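Side-chain contacts in leucyl-tRNA synthetase (Giardia intestinalis, PDB 3PZ6), which probably charges tRNA(Leu) with leucine at the expense of ATP, the crystallised piece being its isolated CP1 editing domain, which probably deacylates mischarged tRNA(Leu): residues D200-R205 / V214-M219; D193-Y198 / S238-C243. The protein carries 2 engineered substitutions. All blocks are in the same frame, centred on the assembly; numbering follows the deposited sequence.

Contact 1: D200-R205 / V214-M219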
loop_
_atom_site.group_PDB
_atom_site.type_symbol
_atom_site.label_atom_id
_atom_site.label_comp_id
_atom_site.label_asym_id
_atom_site.label_seq_id
_atom_site.Cartn_x
_atom_site.Cartn_y
_atom_site.Cartn_z
ATOM N N ASP A 200 -1.779 -16.948 -2.481
ATOM C CA ASP A 200 -1.352 -17.400 -3.811
ATOM C C ASP A 200 0.147 -17.156 -4.090
ATOM O O ASP A 200 0.837 -18.047 -4.594
ATOM C CB ASP A 200 -2.199 -16.744 -4.906
ATOM C CG ASP A 200 -3.558 -17.408 -5.077
ATOM O OD1 ASP A 200 -3.795 -18.490 -4.477
ATOM O OD2 ASP A 200 -4.394 -16.841 -5.820
ATOM N N ILE A 201 0.632 -15.953 -3.761
ATOM C CA ILE A 201 2.035 -15.604 -3.941
ATOM C C ILE A 201 2.894 -16.456 -3.000
ATOM O O ILE A 201 3.873 -17.069 -3.429
ATOM C CB ILE A 201 2.315 -14.093 -3.666
ATOM C CG1 ILE A 201 1.307 -13.167 -4.376
ATOM C CG2 ILE A 201 3.776 -13.733 -3.970
ATOM C CD1 ILE A 201 1.627 -12.792 -5.796
ATOM N N LEU A 202 2.502 -16.507 -1.729
ATOM C CA LEU A 202 3.269 -17.188 -0.687
ATOM C C LEU A 202 3.621 -18.639 -1.025
ATOM O O LEU A 202 4.750 -19.081 -0.794
ATOM C CB LEU A 202 2.516 -17.120 0.645
ATOM C CG LEU A 202 3.199 -17.517 1.953
ATOM C CD1 LEU A 202 4.381 -16.611 2.293
ATOM C CD2 LEU A 202 2.176 -17.520 3.086
ATOM N N GLU A 203 2.656 -19.359 -1.586
ATOM C CA GLU A 203 2.814 -20.779 -1.903
ATOM C C GLU A 203 3.025 -20.993 -3.397
ATOM O O GLU A 203 2.836 -22.091 -3.906
ATOM C CB GLU A 203 1.597 -21.579 -1.424
ATOM C CG GLU A 203 1.216 -21.349 0.046
ATOM C CD GLU A 203 -0.100 -22.019 0.415
ATOM O OE1 GLU A 203 -0.987 -22.132 -0.463
ATOM O OE2 GLU A 203 -0.256 -22.437 1.587
ATOM N N ASN A 204 3.418 -19.933 -4.095
ATOM C CA ASN A 204 3.710 -19.991 -5.526
ATOM C C ASN A 204 2.643 -20.724 -6.354
ATOM O O ASN A 204 2.963 -21.488 -7.272
ATOM C CB ASN A 204 5.098 -20.590 -5.755
ATOM C CG ASN A 204 5.548 -20.471 -7.188
ATOM O OD1 ASN A 204 5.365 -19.440 -7.826
ATOM N ND2 ASN A 204 6.137 -21.536 -7.706
ATOM N N ARG A 205 1.378 -20.469 -6.025
ATOM C CA ARG A 205 0.245 -21.096 -6.688
ATOM C C ARG A 205 0.326 -20.915 -8.196
ATOM O O ARG A 205 0.469 -19.794 -8.688
ATOM C CB ARG A 205 -1.067 -20.541 -6.128
ATOM C CG ARG A 205 -2.298 -20.852 -6.969
ATOM C CD ARG A 205 -3.477 -21.318 -6.120
ATOM N NE ARG A 205 -3.538 -22.776 -6.060
ATOM C CZ ARG A 205 -3.002 -23.529 -5.100
ATOM N NH1 ARG A 205 -2.350 -22.978 -4.076
ATOM N NH2 ARG A 205 -3.126 -24.849 -5.165
ATOM N N VAL A 214 9.300 -12.947 -7.647
ATOM C CA VAL A 214 9.127 -12.652 -6.231
ATOM C C VAL A 214 10.056 -13.521 -5.421
ATOM O O VAL A 214 10.025 -14.746 -5.541
ATOM C CB VAL A 214 7.653 -12.890 -5.749
ATOM C CG1 VAL A 214 7.501 -12.573 -4.268
ATOM C CG2 VAL A 214 6.675 -12.058 -6.551
ATOM N N ASP A 215 10.889 -12.885 -4.604
ATOM C CA ASP A 215 11.593 -13.581 -3.535
ATOM C C ASP A 215 10.613 -13.696 -2.358
ATOM O O ASP A 215 10.411 -12.731 -1.602
ATOM C CB ASP A 215 12.864 -12.815 -3.134
ATOM C CG ASP A 215 13.717 -13.565 -2.101
ATOM O OD1 ASP A 215 13.162 -14.221 -1.179
ATOM O OD2 ASP A 215 14.963 -13.491 -2.204
ATOM N N VAL A 216 10.006 -14.873 -2.210
ATOM C CA VAL A 216 8.938 -15.056 -1.220
ATOM C C VAL A 216 9.430 -14.881 0.218
ATOM O O VAL A 216 8.798 -14.166 1.000
ATOM C CB VAL A 216 8.166 -16.394 -1.428
ATOM C CG1 VAL A 216 7.102 -16.604 -0.348
ATOM C CG2 VAL A 216 7.506 -16.409 -2.803
ATOM N N GLY A 217 10.571 -15.493 0.544
ATOM C CA GLY A 217 11.149 -15.436 1.892
ATOM C C GLY A 217 11.555 -14.055 2.388
ATOM O O GLY A 217 11.651 -13.824 3.590
ATOM N N LEU A 218 11.796 -13.139 1.458
ATOM C CA LEU A 218 12.169 -11.762 1.782
ATOM C C LEU A 218 10.976 -10.811 1.693
ATOM O O LEU A 218 10.906 -9.843 2.432
ATOM C CB LEU A 218 13.279 -11.286 0.838
ATOM C CG LEU A 218 13.799 -9.843 0.937
ATOM C CD1 LEU A 218 14.686 -9.647 2.170
ATOM C CD2 LEU A 218 14.543 -9.414 -0.343
ATOM N N MET A 219 10.034 -11.099 0.797
ATOM C CA MET A 219 8.984 -10.146 0.467
ATOM C C MET A 219 7.600 -10.431 1.068
ATOM O O MET A 219 6.745 -9.552 1.075
ATOM C CB MET A 219 8.897 -9.969 -1.056
ATOM C CG MET A 219 10.206 -9.533 -1.707
ATOM S SD MET A 219 10.068 -9.414 -3.496
ATOM C CE MET A 219 11.724 -8.895 -3.982
#
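Val-216 sets both of its methyls against the last turn of helix 192-202. CG1 lies 3.4 Å from the carbonyl O of Leu-202 and 3.8 Å from Leu-202 CD1, while CG2 comes within 3.7 Å of Ile-201 O, so much of what this valine touches is backbone. The CB of Leu-202 starts out away from the other segment; with CG anti to the backbone N (chi1 -168°) and chi2 at 63°, CD1 is brought back to Val-216, the two side chains crossing at about a right angle. Ile-201 reaches Val-214 with its CG2 branch, which stands 3.9 Å from Val-214 CG1. Ile-201 is buried and also packs on Leu-220 and Pro-171. Ile-201 O also accepts a hydrogen bond from Asn-204 N, at 3.0 Å. Together with Arg-205 N to Asp-200 O, that bond makes a Schellman motif, with Asn-204 at positive phi as its C-prime residue. In the other segment, Asp-215 is the N-cap of helix 216-219, its OD1 taking Leu-218 N from above the carboxylate plane. The arrangement is a Schellman-terminated helix end packed beside the capped start of a short helix.

Contact 2: D193-Y198 / S238-C243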
loop_
_atom_site.group_PDB
_atom_site.type_symbol
_atom_site.label_atom_id
_atom_site.label_comp_id
_atom_site.label_asym_id
_atom_site.label_seq_id
_atom_site.Cartn_x
_atom_site.Cartn_y
_atom_site.Cartn_z
ATOM N N ASP A 193 -10.006 -10.945 -0.397
ATOM C CA ASP A 193 -9.334 -10.831 -1.691
ATOM C C ASP A 193 -7.839 -10.584 -1.505
ATOM O O ASP A 193 -7.015 -11.274 -2.117
ATOM C CB ASP A 193 -9.977 -9.732 -2.559
ATOM C CG ASP A 193 -11.277 -10.203 -3.245
ATOM O OD1 ASP A 193 -11.346 -11.376 -3.687
ATOM O OD2 ASP A 193 -12.242 -9.407 -3.348
ATOM N N ASP A 194 -7.498 -9.620 -0.644
ATOM C CA ASP A 194 -6.110 -9.383 -0.261
ATOM C C ASP A 194 -5.452 -10.681 0.207
ATOM O O ASP A 194 -4.360 -11.025 -0.256
ATOM C CB ASP A 194 -6.001 -8.320 0.841
ATOM C CG ASP A 194 -6.194 -6.902 0.329
ATOM O OD1 ASP A 194 -6.250 -6.677 -0.895
ATOM O OD2 ASP A 194 -6.287 -5.993 1.172
ATOM N N TYR A 195 -6.115 -11.404 1.106
ATOM C CA TYR A 195 -5.546 -12.641 1.634
ATOM C C TYR A 195 -5.369 -13.723 0.565
ATOM O O TYR A 195 -4.340 -14.401 0.543
ATOM C CB TYR A 195 -6.352 -13.197 2.809
ATOM C CG TYR A 195 -5.767 -14.487 3.351
ATOM C CD1 TYR A 195 -4.569 -14.480 4.083
ATOM C CD2 TYR A 195 -6.395 -15.705 3.137
ATOM C CE1 TYR A 195 -4.019 -15.648 4.588
ATOM C CE2 TYR A 195 -5.847 -16.889 3.639
ATOM C CZ TYR A 195 -4.657 -16.851 4.365
ATOM O OH TYR A 195 -4.109 -18.020 4.863
ATOM N N ALA A 196 -6.368 -13.878 -0.307
ATOM C CA ALA A 196 -6.314 -14.896 -1.357
ATOM C C ALA A 196 -5.082 -14.690 -2.250
ATOM O O ALA A 196 -4.296 -15.613 -2.455
ATOM C CB ALA A 196 -7.600 -14.907 -2.181
ATOM N N CYS A 197 -4.901 -13.471 -2.746
ATOM C CA CYS A 197 -3.744 -13.161 -3.563
ATOM C C CYS A 197 -2.438 -13.301 -2.790
ATOM O O CYS A 197 -1.465 -13.857 -3.301
ATOM C CB CYS A 197 -3.842 -11.769 -4.153
ATOM S SG CYS A 197 -2.529 -11.509 -5.347
ATOM N N TYR A 198 -2.435 -12.808 -1.553
ATOM C CA TYR A 198 -1.273 -12.897 -0.684
ATOM C C TYR A 198 -0.842 -14.357 -0.539
ATOM O O TYR A 198 0.328 -14.687 -0.746
ATOM C CB TYR A 198 -1.588 -12.246 0.668
ATOM C CG TYR A 198 -0.555 -12.479 1.751
ATOM C CD1 TYR A 198 0.500 -11.586 1.944
ATOM C CD2 TYR A 198 -0.640 -13.587 2.588
ATOM C CE1 TYR A 198 1.449 -11.803 2.945
ATOM C CE2 TYR A 198 0.301 -13.809 3.580
ATOM C CZ TYR A 198 1.339 -12.915 3.754
ATOM O OH TYR A 198 2.267 -13.149 4.747
ATOM N N SER A 238 -9.966 -12.459 10.874
ATOM C CA SER A 238 -11.264 -12.904 10.364
ATOM C C SER A 238 -11.275 -13.344 8.915
ATOM O O SER A 238 -11.814 -14.401 8.604
ATOM C CB SER A 238 -12.324 -11.842 10.603
ATOM O OG SER A 238 -12.627 -11.818 11.985
ATOM N N ALA A 239 -10.672 -12.547 8.039
ATOM C CA ALA A 239 -10.588 -12.895 6.630
ATOM C C ALA A 239 -9.828 -14.207 6.458
ATOM O O ALA A 239 -10.212 -15.046 5.647
ATOM C CB ALA A 239 -9.935 -11.771 5.825
ATOM N N VAL A 240 -8.771 -14.385 7.251
ATOM C CA VAL A 240 -7.984 -15.615 7.258
ATOM C C VAL A 240 -8.825 -16.795 7.766
ATOM O O VAL A 240 -8.988 -17.780 7.051
ATOM C CB VAL A 240 -6.674 -15.446 8.087
ATOM C CG1 VAL A 240 -5.831 -16.705 8.052
ATOM C CG2 VAL A 240 -5.872 -14.267 7.576
ATOM N N ARG A 241 -9.372 -16.679 8.978
ATOM C CA ARG A 241 -10.205 -17.733 9.591
ATOM C C ARG A 241 -11.353 -18.206 8.697
ATOM O O ARG A 241 -11.556 -19.406 8.519
ATOM C CB ARG A 241 -10.781 -17.283 10.938
ATOM C CG ARG A 241 -9.779 -17.205 12.072
ATOM C CD ARG A 241 -10.449 -16.663 13.323
ATOM N NE ARG A 241 -9.483 -16.186 14.310
ATOM C CZ ARG A 241 -8.976 -16.928 15.287
ATOM N NH1 ARG A 241 -9.340 -18.197 15.422
ATOM N NH2 ARG A 241 -8.103 -16.400 16.132
ATOM N N LEU A 242 -12.109 -17.261 8.147
ATOM C CA LEU A 242 -13.206 -17.612 7.256
ATOM C C LEU A 242 -12.699 -18.216 5.954
ATOM O O LEU A 242 -13.263 -19.184 5.469
ATOM C CB LEU A 242 -14.115 -16.409 6.994
ATOM C CG LEU A 242 -14.906 -15.828 8.175
ATOM C CD1 LEU A 242 -15.929 -14.829 7.673
ATOM C CD2 LEU A 242 -15.592 -16.903 9.021
ATOM N N CYS A 243 -11.622 -17.661 5.404
ATOM C CA CYS A 243 -11.026 -18.204 4.186
ATOM C C CYS A 243 -10.491 -19.622 4.366
ATOM O O CYS A 243 -10.628 -20.446 3.465
ATOM C CB CYS A 243 -9.917 -17.295 3.654
ATOM S SG CYS A 243 -10.500 -15.863 2.726
#
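The ring of Tyr-195 meets helix 238-245 through Val-240 and Cys-243, which touch different parts of it. Val-240 lies over one face: CG2 sits 4.0 Å from the ring centroid and 25° off the normal, a CH-pi contact displaced toward the rim, where its nearest ring atom is Tyr-195 CD1 at 3.7 Å. The other methyl, CG1, reaches the hydroxyl end, 3.9 Å from both CZ and OH of Tyr-195. The two methyls thus span the ring from CD1 to the phenol oxygen, although the side chains cross at about a right angle. Cys-243 approaches obliquely on the CD2 side, its CB 3.9 Å from Tyr-195 CD2. Its sulfur makes a sulfur-aromatic contact, SG standing 5.4 Å from the Tyr-195 centroid and 71° off the normal. Tyr-195 carries CG anti to the backbone N (chi1 180°), which extends the ring from its helix toward the other one. At the far end, its OH is hydrogen-bonded to OE2 of Glu-244, which follows Cys-243 in the partner helix, adding a polar tie to a ring otherwise held by apolar contacts. Pro-188 also touches Tyr-195. Asp-194 OD1 is hydrogen-bonded to Trp-99 NE1 of strand 97-100 and Cys-197 packs on Trp-99, while Cys-243 and Leu-242 pack on Ile-260, so the two helices link that sheet strand to helix 254-271.

In the fold
Both contacts draw on helix 192-202: residues 193-198 serve contact 2, and 200-205, adjoining them in sequence, carry the helix into its end at contact 1. Their centres are 15 Å apart, each about 17 Å from the centre of the chain. Contact 1 closes a short loop through helix 208-211 to helix 216-219, nested inside the longer excursion that contact 2 closes by bringing helix 238-245 back. Leu-220 joins the two neighbourhoods: it is touched by the Ile-201 side chain, and its carbonyl accepts from Tyr-198 OH. Within the CP1 editing domain, one helix thus packs against two later helices, 238-245 along its length and 216-219 at its C-terminal end.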